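Long-range contact in sulfur oxidation protein soxB (PDB 2WDD), which probably hydrolyses the sulfur-sulfur bond of cysteine S-thiosulfonate in the sulfur oxidation pathway, as a dimanganese enzyme of the 5'-nucleotidase family: residues A[369-378]-A[554-562]. Numbering follows the deposited sequence. Where two conformers were deposited one is given.
Sequences TLLYKRDTLY and NYRLPEVTG
Tyr555 reaches across to Asp375, whose OD2 closes an Asx turn with Leu377 N and, by also accepting from Tyr378 N, an Asx motif: a worked example of a buried carboxylate joining two loops distant in sequence. Here the C-terminal tail of SoxB runs along the loop that leads into helix 380-392. The tight part centres on Asp375 OD2, gripped by three donors: Leu377 N, Tyr378 N, which meets the anti lone pair of OD2, and Tyr555 OH, 2.6 Å from OD2 and 56° out of the carboxylate plane. Carboxylate and ring stand nearly perpendicular, 82° apart, with OD2 at the ring edge. Asn51 holds the other oxygen, OD1, which should help fix the group's rotation. Tyr555 gets there with CG anti to its backbone N (chi1 -175°), and Leu377 CD1 lies 4.2 Å from Tyr555 CE1. At the far end Leu370 N donates to Val560 O (2.9 Å), while Leu370 CB packs on Val560 CB at 3.7 Å. Between these ends Tyr372 CE2 meets Pro558 CG at 3.5 Å. The tail's outer side is looser: Glu559 is exposed and turns its CB away. Inside, one water links the two segments, donating to Tyr378 O and Tyr555 OH and lying 2.6 Å from Tyr372 OH, in the plane of the Tyr372 ring.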
ATOM      1  N   THR A 369      20.846  -4.322  11.163  1.00 13.46           N
ATOM      2  CA  THR A 369      20.808  -4.282   9.711  1.00 13.13           C
ATOM      3  C   THR A 369      19.443  -3.827   9.201  1.00 13.64           C
ATOM      4  O   THR A 369      18.511  -3.646   9.969  1.00 13.96           O
ATOM      5  CB  THR A 369      21.199  -5.637   9.105  1.00 19.46           C
ATOM      6  OG1 THR A 369      20.235  -6.614   9.495  1.00 20.64           O
ATOM      7  CG2 THR A 369      22.579  -6.078   9.606  1.00 20.13           C
ATOM      8  N   LEU A 370      19.352  -3.633   7.889  1.00 10.79           N
ATOM      9  CA  LEU A 370      18.130  -3.149   7.256  1.00  9.87           C
ATOM     10  C   LEU A 370      16.957  -4.099   7.401  1.00 12.41           C
ATOM     11  O   LEU A 370      17.047  -5.258   6.996  1.00 11.82           O
ATOM     12  CB  LEU A 370      18.389  -2.992   5.759  1.00  9.47           C
ATOM     13  CG  LEU A 370      17.273  -2.311   4.956  1.00 11.95           C
ATOM     14  CD1 LEU A 370      17.150  -0.855   5.367  1.00 12.67           C
ATOM     15  CD2 LEU A 370      17.568  -2.447   3.452  1.00 13.38           C
ATOM     16  N   LEU A 371      15.846  -3.590   7.921  1.00  9.55           N
ATOM     17  CA  LEU A 371      14.611  -4.370   8.019  1.00  8.70           C
ATOM     18  C   LEU A 371      13.631  -3.756   7.011  1.00 10.63           C
ATOM     19  O   LEU A 371      13.225  -2.599   7.147  1.00  9.29           O
ATOM     20  CB  LEU A 371      14.018  -4.295   9.434  1.00  8.82           C
ATOM     21  CG  LEU A 371      14.858  -4.982  10.513  1.00 11.80           C
ATOM     22  CD1 LEU A 371      14.260  -4.731  11.902  1.00 12.21           C
ATOM     23  CD2 LEU A 371      14.928  -6.502  10.218  1.00 12.68           C
ATOM     24  N   TYR A 372      13.312  -4.514   5.965  1.00  8.96           N
ATOM     25  CA  TYR A 372      12.379  -4.040   4.941  1.00  7.93           C
ATOM     26  C   TYR A 372      11.233  -5.040   4.851  1.00 10.59           C
ATOM     27  O   TYR A 372      11.376  -6.202   5.242  1.00  9.67           O
ATOM     28  CB  TYR A 372      13.068  -3.872   3.574  1.00  8.13           C
ATOM     29  CG  TYR A 372      13.671  -5.145   3.014  1.00  8.33           C
ATOM     30  CD1 TYR A 372      12.954  -5.947   2.132  1.00  9.66           C
ATOM     31  CD2 TYR A 372      14.956  -5.551   3.371  1.00  9.06           C
ATOM     32  CE1 TYR A 372      13.517  -7.090   1.578  1.00  9.11           C
ATOM     33  CE2 TYR A 372      15.514  -6.698   2.847  1.00  9.62           C
ATOM     34  CZ  TYR A 372      14.781  -7.487   1.974  1.00 10.73           C
ATOM     35  OH  TYR A 372      15.333  -8.627   1.435  1.00 12.08           O
ATOM     36  N   LYS A 373      10.104  -4.574   4.333  1.00  8.23           N
ATOM     37  CA  LYS A 373       8.894  -5.376   4.256  1.00  8.39           C
ATOM     38  C   LYS A 373       8.449  -5.794   2.861  1.00  9.79           C
ATOM     39  O   LYS A 373       8.001  -6.920   2.657  1.00  9.99           O
ATOM     40  CB  LYS A 373       7.738  -4.588   4.895  1.00 10.23           C
ATOM     41  CG  LYS A 373       6.353  -5.188   4.635  1.00 11.58           C
ATOM     42  CD  LYS A 373       6.108  -6.371   5.569  1.00 10.37           C
ATOM     43  CE  LYS A 373       4.801  -7.107   5.251  1.00 11.77           C
ATOM     44  NZ  LYS A 373       4.418  -7.990   6.399  1.00  9.91           N
ATOM     45  N   ARG A 374       8.523  -4.881   1.900  1.00  8.66           N
ATOM     46  CA  ARG A 374       8.008  -5.162   0.566  0.50  8.07           C
ATOM     47  C   ARG A 374       8.868  -6.055  -0.313  1.00 10.05           C
ATOM     48  O   ARG A 374      10.077  -5.857  -0.415  1.00  9.58           O
ATOM     49  CB  ARG A 374       7.662  -3.865  -0.164  0.50  8.85           C
ATOM     50  CG  ARG A 374       6.531  -3.074   0.480  0.50 14.14           C
ATOM     51  CD  ARG A 374       5.524  -2.618  -0.563  0.50 21.78           C
ATOM     52  NE  ARG A 374       5.183  -3.692  -1.492  0.50 20.96           N
ATOM     53  CZ  ARG A 374       5.022  -3.526  -2.801  0.50 30.47           C
ATOM     54  NH1 ARG A 374       4.711  -4.561  -3.565  0.50 23.47           N
ATOM     55  NH2 ARG A 374       5.146  -2.323  -3.343  0.50 19.47           N
ATOM     56  N   ASP A 375       8.215  -7.027  -0.952  1.00  7.64           N
ATOM     57  CA  ASP A 375       8.861  -7.959  -1.871  1.00  6.38           C
ATOM     58  C   ASP A 375       7.815  -8.981  -2.301  1.00  8.94           C
ATOM     59  O   ASP A 375       6.897  -9.280  -1.545  1.00  8.83           O
ATOM     60  CB  ASP A 375      10.024  -8.704  -1.203  1.00  8.49           C
ATOM     61  CG  ASP A 375      10.816  -9.550  -2.196  1.00 12.68           C
ATOM     62  OD1 ASP A 375      11.484  -8.931  -3.047  1.00 11.25           O
ATOM     63  OD2 ASP A 375      10.714 -10.806  -2.194  1.00 10.78           O
ATOM     64  N   THR A 376       7.977  -9.585  -3.470  1.00  7.81           N
ATOM     65  CA  THR A 376       7.006 -10.620  -3.835  1.00  6.87           C
ATOM     66  C   THR A 376       7.013 -11.778  -2.835  1.00  9.95           C
ATOM     67  O   THR A 376       5.958 -12.334  -2.509  1.00  9.27           O
ATOM     68  CB  THR A 376       7.319 -11.178  -5.233  1.00 11.05           C
ATOM     69  OG1 THR A 376       7.298 -10.113  -6.184  1.00 10.59           O
ATOM     70  CG2 THR A 376       6.289 -12.255  -5.637  1.00 10.68           C
ATOM     71  N   LEU A 377       8.206 -12.190  -2.411  1.00  9.09           N
ATOM     72  CA  LEU A 377       8.364 -13.426  -1.669  1.00  9.42           C
ATOM     73  C   LEU A 377       8.942 -13.427  -0.274  1.00 11.69           C
ATOM     74  O   LEU A 377       8.655 -14.346   0.507  1.00 10.64           O
ATOM     75  CB  LEU A 377       9.238 -14.382  -2.500  1.00  9.60           C
ATOM     76  CG  LEU A 377       8.755 -14.643  -3.930  1.00 12.21           C
ATOM     77  CD1 LEU A 377       9.819 -15.440  -4.681  1.00 12.79           C
ATOM     78  CD2 LEU A 377       7.425 -15.403  -3.907  1.00 13.83           C
ATOM     79  N   TYR A 378       9.864 -12.508  -0.005  1.00  8.56           N
ATOM     80  CA  TYR A 378      10.630 -12.590   1.224  1.00  8.43           C
ATOM     81  C   TYR A 378      11.081 -11.215   1.692  1.00 10.36           C
ATOM     82  O   TYR A 378      11.409 -10.355   0.888  1.00  9.03           O
ATOM     83  CB  TYR A 378      11.879 -13.455   0.957  1.00  9.09           C
ATOM     84  CG  TYR A 378      12.926 -13.367   2.046  1.00 10.43           C
ATOM     85  CD1 TYR A 378      12.881 -14.205   3.144  1.00 12.28           C
ATOM     86  CD2 TYR A 378      13.953 -12.432   1.971  1.00 11.70           C
ATOM     87  CE1 TYR A 378      13.804 -14.085   4.177  1.00 11.80           C
ATOM     88  CE2 TYR A 378      14.883 -12.296   3.004  1.00 12.33           C
ATOM     89  CZ  TYR A 378      14.807 -13.142   4.091  1.00 15.58           C
ATOM     90  OH  TYR A 378      15.722 -13.022   5.114  1.00 14.97           O
ATOM     91  N   ASN A 554      16.253 -13.909 -11.677  1.00 13.86           N
ATOM     92  CA  ASN A 554      17.307 -13.651 -10.716  1.00 13.65           C
ATOM     93  C   ASN A 554      16.608 -13.031  -9.508  1.00 15.17           C
ATOM     94  O   ASN A 554      15.941 -12.007  -9.634  1.00 15.70           O
ATOM     95  CB  ASN A 554      18.294 -12.644 -11.287  1.00 14.83           C
ATOM     96  CG  ASN A 554      19.259 -13.288 -12.247  1.00 24.95           C
ATOM     97  OD1 ASN A 554      19.612 -14.458 -12.079  1.00 19.98           O
ATOM     98  ND2 ASN A 554      19.618 -12.570 -13.304  1.00 21.34           N
ATOM     99  N   TYR A 555      16.749 -13.654  -8.351  1.00 11.71           N
ATOM    100  CA  TYR A 555      16.127 -13.137  -7.143  1.00 10.53           C
ATOM    101  C   TYR A 555      17.071 -12.105  -6.537  1.00 13.08           C
ATOM    102  O   TYR A 555      18.236 -12.404  -6.277  1.00 13.90           O
ATOM    103  CB  TYR A 555      15.826 -14.262  -6.152  1.00 11.08           C
ATOM    104  CG  TYR A 555      15.074 -13.742  -4.969  1.00 10.06           C
ATOM    105  CD1 TYR A 555      13.718 -13.444  -5.073  1.00 10.07           C
ATOM    106  CD2 TYR A 555      15.751 -13.317  -3.834  1.00 11.23           C
ATOM    107  CE1 TYR A 555      13.032 -12.853  -4.010  1.00 11.57           C
ATOM    108  CE2 TYR A 555      15.077 -12.725  -2.769  1.00 11.17           C
ATOM    109  CZ  TYR A 555      13.713 -12.485  -2.877  1.00 12.95           C
ATOM    110  OH  TYR A 555      13.038 -11.854  -1.852  1.00 12.11           O
ATOM    111  N   ARG A 556      16.592 -10.876  -6.373  1.00 11.24           N
ATOM    112  CA  ARG A 556      17.463  -9.795  -5.911  1.00 10.49           C
ATOM    113  C   ARG A 556      17.332  -9.458  -4.439  1.00 13.28           C
ATOM    114  O   ARG A 556      16.253  -9.557  -3.865  1.00 12.24           O
ATOM    115  CB  ARG A 556      17.232  -8.521  -6.736  1.00 10.79           C
ATOM    116  CG  ARG A 556      17.413  -8.714  -8.238  1.00 14.46           C
ATOM    117  CD  ARG A 556      18.877  -9.001  -8.557  1.00 16.04           C
ATOM    118  NE  ARG A 556      19.735  -7.930  -8.064  1.00 15.03           N
ATOM    119  CZ  ARG A 556      19.948  -6.788  -8.712  1.00 29.73           C
ATOM    120  NH1 ARG A 556      19.392  -6.582  -9.902  1.00 20.36           N
ATOM    121  NH2 ARG A 556      20.721  -5.851  -8.177  1.00 22.53           N
ATOM    122  N   LEU A 557      18.426  -8.961  -3.868  1.00 10.75           N
ATOM    123  CA  LEU A 557      18.441  -8.508  -2.490  1.00 11.82           C
ATOM    124  C   LEU A 557      19.075  -7.130  -2.404  1.00 13.99           C
ATOM    125  O   LEU A 557      19.997  -6.794  -3.151  1.00 14.05           O
ATOM    126  CB  LEU A 557      19.254  -9.453  -1.616  1.00 12.39           C
ATOM    127  CG  LEU A 557      18.648 -10.830  -1.352  1.00 16.59           C
ATOM    128  CD1 LEU A 557      19.698 -11.700  -0.657  1.00 16.58           C
ATOM    129  CD2 LEU A 557      17.394 -10.715  -0.484  1.00 17.05           C
ATOM    130  N   PRO A 558      18.636  -6.339  -1.430  1.00 10.80           N
ATOM    131  CA  PRO A 558      19.259  -5.025  -1.264  1.00 10.23           C
ATOM    132  C   PRO A 558      20.514  -5.148  -0.409  1.00 14.77           C
ATOM    133  O   PRO A 558      20.804  -6.210   0.136  1.00 12.94           O
ATOM    134  CB  PRO A 558      18.209  -4.264  -0.444  1.00 12.05           C
ATOM    135  CG  PRO A 558      17.613  -5.350   0.428  1.00 15.40           C
ATOM    136  CD  PRO A 558      17.530  -6.561  -0.476  1.00 11.55           C
ATOM    137  N   GLU A 559      21.242  -4.043  -0.273  1.00 13.99           N
ATOM    138  CA  GLU A 559      22.411  -3.982   0.603  0.50 13.36           C
ATOM    139  C   GLU A 559      21.844  -3.646   1.978  1.00 15.70           C
ATOM    140  O   GLU A 559      21.156  -2.638   2.139  1.00 14.07           O
ATOM    141  CB  GLU A 559      23.363  -2.872   0.152  0.50 14.30           C
ATOM    142  CG  GLU A 559      24.438  -2.532   1.169  0.50 18.82           C
ATOM    143  CD  GLU A 559      25.350  -3.704   1.464  0.50 31.43           C
ATOM    144  OE1 GLU A 559      25.948  -4.244   0.508  0.50 25.34           O
ATOM    145  OE2 GLU A 559      25.465  -4.090   2.647  0.50 18.06           O
ATOM    146  N   VAL A 560      22.066  -4.523   2.948  1.00 13.39           N
ATOM    147  CA  VAL A 560      21.502  -4.333   4.274  1.00 13.57           C
ATOM    148  C   VAL A 560      22.367  -3.685   5.342  1.00 16.55           C
ATOM    149  O   VAL A 560      21.940  -3.585   6.490  1.00 15.28           O
ATOM    150  CB  VAL A 560      20.852  -5.621   4.793  1.00 16.19           C
ATOM    151  CG1 VAL A 560      19.844  -6.155   3.774  1.00 15.70           C
ATOM    152  CG2 VAL A 560      21.915  -6.658   5.097  1.00 15.82           C
ATOM    153  N   THR A 561      23.565  -3.242   4.967  1.00 15.37           N
ATOM    154  CA  THR A 561      24.449  -2.552   5.903  1.00 15.99           C
ATOM    155  C   THR A 561      24.672  -1.133   5.416  1.00 19.52           C
ATOM    156  O   THR A 561      24.270  -0.776   4.306  1.00 18.44           O
ATOM    157  CB  THR A 561      25.797  -3.294   6.070  1.00 24.33           C
ATOM    158  OG1 THR A 561      26.535  -3.226   4.843  1.00 24.07           O
ATOM    159  CG2 THR A 561      25.566  -4.752   6.427  1.00 24.22           C
ATOM    160  N   GLY A 562      25.358  -0.335   6.230  1.00 17.59           N
ATOM    161  CA  GLY A 562      25.658   1.038   5.872  1.00 18.73           C
ATOM    162  C   GLY A 562      24.950   2.034   6.765  1.00 20.73           C
ATOM    163  O   GLY A 562      24.379   1.648   7.808  1.00 20.36           O
ATOM    164  OXT GLY A 562      24.977   3.235   6.426  1.00 24.36           O
TER
HETATM  165  O   HOH W   1      13.740  -9.642  -0.418  1.00 15.76           O